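Side-chain contacts in taurine dioxygenase (Burkholderia xenovorans, PDB 5KEU), which probably acts as an iron- and 2-oxoglutarate-dependent dioxygenase of the TauD/TfdA family, its metal site occupied here by magnesium: residues G172-H177 and D302-V307; A156-K161 and W244-R249; S45-I50 and A77-P82. One frame throughout, in Å; residues are numbered along the deposited sequence.

How the interactions relate
The three contacts are separate patches that do not touch one another, and no helix or strand is shared by two of them. Interaction 1 joins a strand to a loop; three of its five touching residues are exposed, and it is the most superficial and most polar, built from two stacked arginines, carbonyl oxygens and bound formic acid. Interaction 2 brings two helices together through one imidazole-to-carbonyl hydrogen bond and a pair of alanines; its segments alternate along the chain with those of interaction 1. Interaction 3 has F79 and I50 buried and no exposed touching residue. It has no hydrogen bond between its segments and relies on a phenylalanine against aliphatic side chains.

Interaction 1: residues G172-H177 and D302-V307; sequences GLRGVH and DGRQSV. With FMT (formic acid), chain R.
R174, at the start of strand 174-179, faces the extended loop that leads into strand 307-310, and the backbones stay well apart, the nearest CA atoms being those of R174 and S306 at 8.6 Å. The R174 chain bends at chi2 (-89°) and again at chi3, which turns the guanidinium along the loop so that it meets successive carbonyl groups. NH2 of R174 gives a nearly straight hydrogen bond to O of Q305 (2.9 Å, 164°); the acceptor lies in the guanidinium plane, while the donor is tilted from the carbonyl plane. NH1 makes a weak bond to O of R304. A shorter hydrogen bond, 2.7 Å, runs from NH1 of R174 to O1 of the bound formic acid, probably from the crystallisation liquor. CG2 of V307 touches the same guanidinium at its edge, 3.9 Å from NH2 of R174. Over one face of R174 lies the guanidinium of R304, the two stacked with an offset at 22° between planes and 4.3 Å between centres.

R304 is steadied from its own loop: its NE forms a 2.8 Å salt bridge with OD2 of D302, on the syn side and somewhat out of the carboxylate plane. Its backbone N comes to OD1 of D302 from above that plane, closing an Asx turn. On the strand side, NE of R174 has a salt bridge to E203 of strand 200-209, and OG of S306 bonds to H204 of the same strand.

The contact joins the loop before strand 307-310 to strand 174-179 of the antiparallel sheet. The carboxylates of E203 and D302 probably offset the charge of the two stacked guanidiniums, while R174 grips the carbonyls of R304 and Q305.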
# COMPACT_ATOMS: atom_id res chain seq x y z
N GLY B 172 3.91 18.44 -22.62
CA GLY B 172 3.51 18.62 -24.00
C GLY B 172 2.82 17.42 -24.62
O GLY B 172 2.49 17.45 -25.80
N LEU B 173 2.58 16.37 -23.84
CA LEU B 173 2.07 15.11 -24.38
C LEU B 173 0.58 14.95 -24.10
O LEU B 173 0.05 15.47 -23.11
CB LEU B 173 2.83 13.93 -23.79
CG LEU B 173 4.32 13.86 -24.13
CD1 LEU B 173 4.96 12.67 -23.43
CD2 LEU B 173 4.53 13.80 -25.65
N ARG B 174 -0.09 14.22 -24.99
CA ARG B 174 -1.50 13.87 -24.87
C ARG B 174 -1.61 12.34 -24.83
O ARG B 174 -0.74 11.64 -25.37
CB ARG B 174 -2.31 14.43 -26.05
CG ARG B 174 -1.97 15.92 -26.35
CD ARG B 174 -2.87 16.83 -25.55
NE ARG B 174 -4.23 16.81 -26.08
CZ ARG B 174 -5.24 17.53 -25.60
NH1 ARG B 174 -5.04 18.36 -24.58
NH2 ARG B 174 -6.44 17.43 -26.15
N GLY B 175 -2.67 11.84 -24.20
CA GLY B 175 -2.87 10.40 -24.09
C GLY B 175 -4.30 10.02 -24.42
O GLY B 175 -5.23 10.78 -24.16
N VAL B 176 -4.45 8.85 -25.04
CA VAL B 176 -5.76 8.32 -25.41
C VAL B 176 -6.22 7.35 -24.33
O VAL B 176 -5.53 6.36 -24.05
CB VAL B 176 -5.73 7.63 -26.78
CG1 VAL B 176 -7.12 7.06 -27.09
CG2 VAL B 176 -5.31 8.62 -27.85
N HIS B 177 -7.38 7.62 -23.75
CA HIS B 177 -7.99 6.77 -22.73
C HIS B 177 -9.18 6.05 -23.36
O HIS B 177 -9.97 6.68 -24.07
CB HIS B 177 -8.50 7.60 -21.55
CG HIS B 177 -7.44 8.38 -20.84
ND1 HIS B 177 -7.26 8.32 -19.47
CD2 HIS B 177 -6.52 9.27 -21.29
CE1 HIS B 177 -6.28 9.12 -19.12
NE2 HIS B 177 -5.81 9.72 -20.20
N ASP B 302 -0.81 23.77 -21.88
CA ASP B 302 -0.95 24.67 -23.02
C ASP B 302 -2.35 25.23 -23.16
O ASP B 302 -2.63 25.93 -24.14
CB ASP B 302 -0.56 23.95 -24.32
CG ASP B 302 -1.48 22.77 -24.63
OD1 ASP B 302 -2.32 22.42 -23.78
OD2 ASP B 302 -1.35 22.18 -25.73
N GLY B 303 -3.25 24.94 -22.23
CA GLY B 303 -4.61 25.44 -22.32
C GLY B 303 -5.53 24.64 -23.21
O GLY B 303 -6.71 24.97 -23.28
N ARG B 304 -5.04 23.59 -23.87
CA ARG B 304 -5.88 22.79 -24.75
C ARG B 304 -6.77 21.85 -23.94
O ARG B 304 -6.28 21.08 -23.11
CB ARG B 304 -5.03 21.97 -25.71
CG ARG B 304 -4.71 22.65 -27.01
CD ARG B 304 -4.24 21.61 -28.00
NE ARG B 304 -3.03 20.94 -27.53
CZ ARG B 304 -2.57 19.80 -28.03
NH1 ARG B 304 -1.45 19.27 -27.55
NH2 ARG B 304 -3.22 19.18 -29.02
N GLN B 305 -8.07 21.91 -24.20
CA GLN B 305 -9.02 20.97 -23.61
C GLN B 305 -8.84 19.58 -24.19
O GLN B 305 -8.38 19.40 -25.33
CB GLN B 305 -10.46 21.42 -23.87
CG GLN B 305 -10.97 22.51 -22.96
CD GLN B 305 -12.41 22.85 -23.27
OE1 GLN B 305 -12.80 22.93 -24.44
NE2 GLN B 305 -13.21 23.04 -22.24
N SER B 306 -9.24 18.58 -23.41
CA SER B 306 -9.39 17.23 -23.91
C SER B 306 -10.34 17.20 -25.10
O SER B 306 -11.15 18.12 -25.31
CB SER B 306 -9.92 16.33 -22.79
OG SER B 306 -9.12 16.46 -21.62
N VAL B 307 -10.24 16.15 -25.91
CA VAL B 307 -11.01 16.03 -27.15
C VAL B 307 -11.66 14.65 -27.19
O VAL B 307 -10.98 13.63 -27.03
CB VAL B 307 -10.13 16.24 -28.41
CG1 VAL B 307 -10.94 15.97 -29.67
CG2 VAL B 307 -9.58 17.65 -28.44
C FMT R . -1.82 19.18 -23.13
O1 FMT R . -2.84 19.66 -23.65
O2 FMT R . -0.90 18.60 -23.72

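Interaction 2: residues A156-K161 and W244-R249; sequences ALAYEK and WEHATR. With FMT (formic acid), chain D.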
# COMPACT_ATOMS: atom_id res chain seq x y z
N ALA B 156 -0.67 14.74 -8.16
CA ALA B 156 0.00 16.04 -8.17
C ALA B 156 1.44 15.88 -7.68
O ALA B 156 2.38 16.37 -8.31
CB ALA B 156 -0.76 17.04 -7.29
N LEU B 157 1.61 15.18 -6.55
CA LEU B 157 2.95 14.86 -6.06
C LEU B 157 3.74 14.05 -7.08
O LEU B 157 4.94 14.29 -7.29
CB LEU B 157 2.83 14.09 -4.74
CG LEU B 157 4.13 13.67 -4.09
CD1 LEU B 157 4.93 14.92 -3.72
CD2 LEU B 157 3.80 12.83 -2.87
N ALA B 158 3.09 13.05 -7.71
CA ALA B 158 3.79 12.26 -8.71
C ALA B 158 4.38 13.15 -9.80
O ALA B 158 5.53 12.95 -10.21
CB ALA B 158 2.84 11.22 -9.32
N TYR B 159 3.62 14.15 -10.27
CA TYR B 159 4.16 15.07 -11.27
C TYR B 159 5.36 15.82 -10.71
O TYR B 159 6.41 15.92 -11.36
CB TYR B 159 3.08 16.07 -11.72
CG TYR B 159 3.61 17.14 -12.66
CD1 TYR B 159 4.08 18.37 -12.16
CD2 TYR B 159 3.66 16.93 -14.04
CE1 TYR B 159 4.59 19.35 -13.02
CE2 TYR B 159 4.16 17.90 -14.91
CZ TYR B 159 4.61 19.11 -14.39
OH TYR B 159 5.10 20.08 -15.24
N GLU B 160 5.21 16.38 -9.51
CA GLU B 160 6.27 17.20 -8.96
C GLU B 160 7.54 16.39 -8.75
O GLU B 160 8.64 16.95 -8.83
CB GLU B 160 5.81 17.84 -7.64
CG GLU B 160 4.69 18.86 -7.82
CD GLU B 160 5.14 20.09 -8.61
OE1 GLU B 160 6.33 20.47 -8.51
OE2 GLU B 160 4.30 20.68 -9.34
N LYS B 161 7.40 15.09 -8.51
CA LYS B 161 8.56 14.23 -8.24
C LYS B 161 9.22 13.68 -9.50
O LYS B 161 10.31 13.11 -9.39
CB LYS B 161 8.16 13.07 -7.34
CG LYS B 161 7.80 13.49 -5.92
CD LYS B 161 9.02 13.91 -5.12
CE LYS B 161 8.67 13.98 -3.64
NZ LYS B 161 9.89 14.12 -2.80
N TRP B 244 3.85 4.92 -15.00
CA TRP B 244 2.95 4.16 -14.14
C TRP B 244 3.67 3.61 -12.91
O TRP B 244 3.12 3.61 -11.80
CB TRP B 244 2.31 3.02 -14.93
CG TRP B 244 1.25 3.51 -15.92
CD1 TRP B 244 0.55 4.69 -15.89
CD2 TRP B 244 0.80 2.81 -17.08
NE1 TRP B 244 -0.33 4.75 -16.98
CE2 TRP B 244 -0.19 3.60 -17.71
CE3 TRP B 244 1.14 1.57 -17.64
CZ2 TRP B 244 -0.84 3.19 -18.87
CZ3 TRP B 244 0.48 1.16 -18.80
CH2 TRP B 244 -0.49 1.97 -19.39
N GLU B 245 4.87 3.08 -13.11
CA GLU B 245 5.71 2.67 -11.98
C GLU B 245 5.94 3.84 -11.04
O GLU B 245 5.83 3.72 -9.82
CB GLU B 245 7.01 2.10 -12.56
CG GLU B 245 8.23 1.91 -11.69
CD GLU B 245 9.45 1.44 -12.51
OE1 GLU B 245 10.01 2.22 -13.36
OE2 GLU B 245 9.83 0.25 -12.34
N HIS B 246 6.23 5.01 -11.62
CA HIS B 246 6.48 6.20 -10.81
C HIS B 246 5.22 6.62 -10.05
O HIS B 246 5.28 6.95 -8.86
CB HIS B 246 6.96 7.33 -11.73
CG HIS B 246 7.14 8.64 -11.03
ND1 HIS B 246 8.19 8.88 -10.17
CD2 HIS B 246 6.38 9.76 -11.02
CE1 HIS B 246 8.08 10.11 -9.68
NE2 HIS B 246 6.99 10.66 -10.17
N ALA B 247 4.07 6.61 -10.71
CA ALA B 247 2.87 7.16 -10.08
C ALA B 247 2.38 6.31 -8.92
O ALA B 247 1.54 6.78 -8.15
CB ALA B 247 1.74 7.30 -11.11
N THR B 248 2.86 5.07 -8.81
CA THR B 248 2.41 4.17 -7.76
C THR B 248 3.50 3.92 -6.72
O THR B 248 3.43 2.92 -5.99
CB THR B 248 1.91 2.85 -8.37
OG1 THR B 248 2.93 2.25 -9.17
CG2 THR B 248 0.68 3.11 -9.24
N ARG B 249 4.50 4.80 -6.64
CA ARG B 249 5.47 4.73 -5.54
C ARG B 249 4.72 4.67 -4.21
O ARG B 249 3.79 5.46 -3.98
CB ARG B 249 6.39 5.96 -5.51
CG ARG B 249 7.44 6.09 -6.63
CD ARG B 249 8.50 5.00 -6.58
NE ARG B 249 8.97 4.82 -5.22
CZ ARG B 249 9.42 3.68 -4.73
NH1 ARG B 249 9.79 3.62 -3.45
NH2 ARG B 249 9.51 2.61 -5.51
C FMT D . 12.37 3.12 -1.36
O1 FMT D . 11.19 2.93 -1.06
O2 FMT D . 12.90 4.23 -1.50
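A158 meets H246 and A247 where helices 155-161 and 233-247 approach, the CA atoms of A158 and A247 only 5.4 Å apart. Its methyl CB packs 4.1 Å from CA of A247 and 4.4 Å from CB of A247, a small-residue contact that lets the backbones come this close. The carbonyl O of A158 receives NE2 of H246 at 2.7 Å (152°). The acceptor lies in the imidazole plane, with the donor tilted 19° from the carbonyl plane. H246 reaches it with CG anti to the backbone N (chi1 176°), which swings the ring across to the neighbouring helix.

One turn on, K161 sets CB 3.8 Å from CE1 of H246, at the ring edge, and O of K161 stands 3.7 Å from the same carbon. Beyond CB its chain bends away toward a long, weak ion pair with D281 of the second subunit. F252 meets the H246 ring edge-to-face. The side chain of A247 is about 11 Å from that of the metal ligand H123, so the two helices join near the metal site without touching it.

Because NE2 is the donor to A158, this nitrogen must carry a proton. A single directional bond therefore ties a side chain of one helix to the backbone of the other.

Interaction 3: residues S45-I50 and A77-P82; sequences SEVAQI and AQFGEP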
# COMPACT_ATOMS: atom_id res chain seq x y z
N SER B 45 -19.68 26.95 6.52
CA SER B 45 -18.33 26.80 7.07
C SER B 45 -17.87 25.34 7.03
O SER B 45 -16.70 25.06 6.76
CB SER B 45 -18.29 27.32 8.50
OG SER B 45 -17.09 26.93 9.14
N GLU B 46 -18.78 24.40 7.31
CA GLU B 46 -18.41 22.99 7.25
C GLU B 46 -18.12 22.56 5.82
O GLU B 46 -17.15 21.81 5.58
CB GLU B 46 -19.52 22.14 7.86
CG GLU B 46 -19.68 22.39 9.36
CD GLU B 46 -20.92 21.75 9.93
OE1 GLU B 46 -21.98 21.81 9.28
OE2 GLU B 46 -20.84 21.17 11.03
N VAL B 47 -18.94 22.99 4.87
CA VAL B 47 -18.69 22.71 3.46
C VAL B 47 -17.31 23.22 3.06
O VAL B 47 -16.51 22.51 2.44
CB VAL B 47 -19.78 23.35 2.58
CG1 VAL B 47 -19.41 23.20 1.11
CG2 VAL B 47 -21.13 22.70 2.88
N ALA B 48 -17.01 24.47 3.42
CA ALA B 48 -15.73 25.05 3.03
C ALA B 48 -14.57 24.30 3.66
O ALA B 48 -13.56 24.05 3.00
CB ALA B 48 -15.68 26.53 3.43
N GLN B 49 -14.71 23.91 4.93
CA GLN B 49 -13.62 23.20 5.60
C GLN B 49 -13.37 21.85 4.94
O GLN B 49 -12.21 21.45 4.75
CB GLN B 49 -13.94 23.00 7.08
CG GLN B 49 -13.83 24.25 7.94
CD GLN B 49 -14.21 23.96 9.39
OE1 GLN B 49 -13.47 23.30 10.12
NE2 GLN B 49 -15.37 24.44 9.81
N ILE B 50 -14.44 21.13 4.61
CA ILE B 50 -14.27 19.83 3.97
C ILE B 50 -13.65 20.01 2.59
O ILE B 50 -12.73 19.28 2.21
CB ILE B 50 -15.63 19.10 3.90
CG1 ILE B 50 -16.05 18.67 5.31
CG2 ILE B 50 -15.55 17.92 2.95
CD1 ILE B 50 -17.47 18.18 5.39
N ALA B 77 -24.63 16.58 -2.81
CA ALA B 77 -25.12 17.73 -3.55
C ALA B 77 -24.59 19.04 -2.99
O ALA B 77 -24.66 20.07 -3.68
CB ALA B 77 -26.64 17.76 -3.54
N GLN B 78 -24.08 19.04 -1.76
CA GLN B 78 -23.48 20.25 -1.21
C GLN B 78 -22.12 20.54 -1.81
O GLN B 78 -21.57 21.62 -1.58
CB GLN B 78 -23.39 20.16 0.32
CG GLN B 78 -24.77 20.14 0.97
CD GLN B 78 -24.74 20.48 2.46
OE1 GLN B 78 -24.76 19.59 3.31
NE2 GLN B 78 -24.72 21.77 2.78
N PHE B 79 -21.56 19.60 -2.58
CA PHE B 79 -20.26 19.78 -3.19
C PHE B 79 -20.28 19.77 -4.71
O PHE B 79 -19.28 20.14 -5.32
CB PHE B 79 -19.29 18.70 -2.66
CG PHE B 79 -19.08 18.79 -1.18
CD1 PHE B 79 -18.10 19.62 -0.65
CD2 PHE B 79 -19.90 18.08 -0.30
CE1 PHE B 79 -17.92 19.73 0.72
CE2 PHE B 79 -19.73 18.18 1.07
CZ PHE B 79 -18.74 19.01 1.59
N GLY B 80 -21.39 19.39 -5.34
CA GLY B 80 -21.46 19.39 -6.78
C GLY B 80 -22.76 18.79 -7.27
O GLY B 80 -23.71 18.64 -6.50
N GLU B 81 -22.78 18.46 -8.56
CA GLU B 81 -23.96 17.87 -9.20
C GLU B 81 -23.75 16.36 -9.23
O GLU B 81 -22.82 15.90 -9.90
CB GLU B 81 -24.14 18.40 -10.62
CG GLU B 81 -24.53 19.87 -10.73
CD GLU B 81 -25.92 20.13 -10.16
OE1 GLU B 81 -26.91 19.66 -10.76
OE2 GLU B 81 -26.02 20.79 -9.11
N PRO B 82 -24.55 15.57 -8.54
CA PRO B 82 -24.35 14.11 -8.61
C PRO B 82 -24.65 13.58 -10.01
O PRO B 82 -25.63 13.99 -10.64
CB PRO B 82 -25.33 13.56 -7.57
CG PRO B 82 -25.55 14.73 -6.60
CD PRO B 82 -25.55 15.95 -7.52
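F79 and Q78, just past helix 69-77, reach toward V47 and I50 on one side of helix 44-57. With chi1 at -62°, CG of F79 stands anti to the carbonyl carbon, carrying the far end of the ring, CE1 and CZ, to the helix. CE1 of F79 approaches O of V47 at 3.6 Å, the oxygen lying near the ring plane at the edge, and is 3.8 Å from CG1 of V47. The side chains of V47 and F79 run past each other in opposite directions.

I50 crosses the phenylalanine at about a right angle. Its CG2 branch, trans to the backbone N, comes obliquely to the ring and lies 3.6 Å from CZ of F79.

The two methyls of V47 serve different partners. CG1 of V47 touches F79 and also lies 3.8 Å from O of Q78, whereas CG2 of V47 contacts NE2 of Q78 at 3.7 Å. The glutamine is extended beyond CG, and its NE2 is hydrogen-bonded to O of L42, so its amide is held by the loop ahead of the helix and its chain passes obliquely over the valine.

F79 sits between several elements: F75 of helix 69-77 meets its ring at about 55°, F265 of strand 263-267 meets it edge-to-face, and NH1 of R51 hydrogen-bonds to O of F79. The contact thus joins helix 44-57 to the loop that follows helix 69-77, beside the seven-stranded mixed sheet.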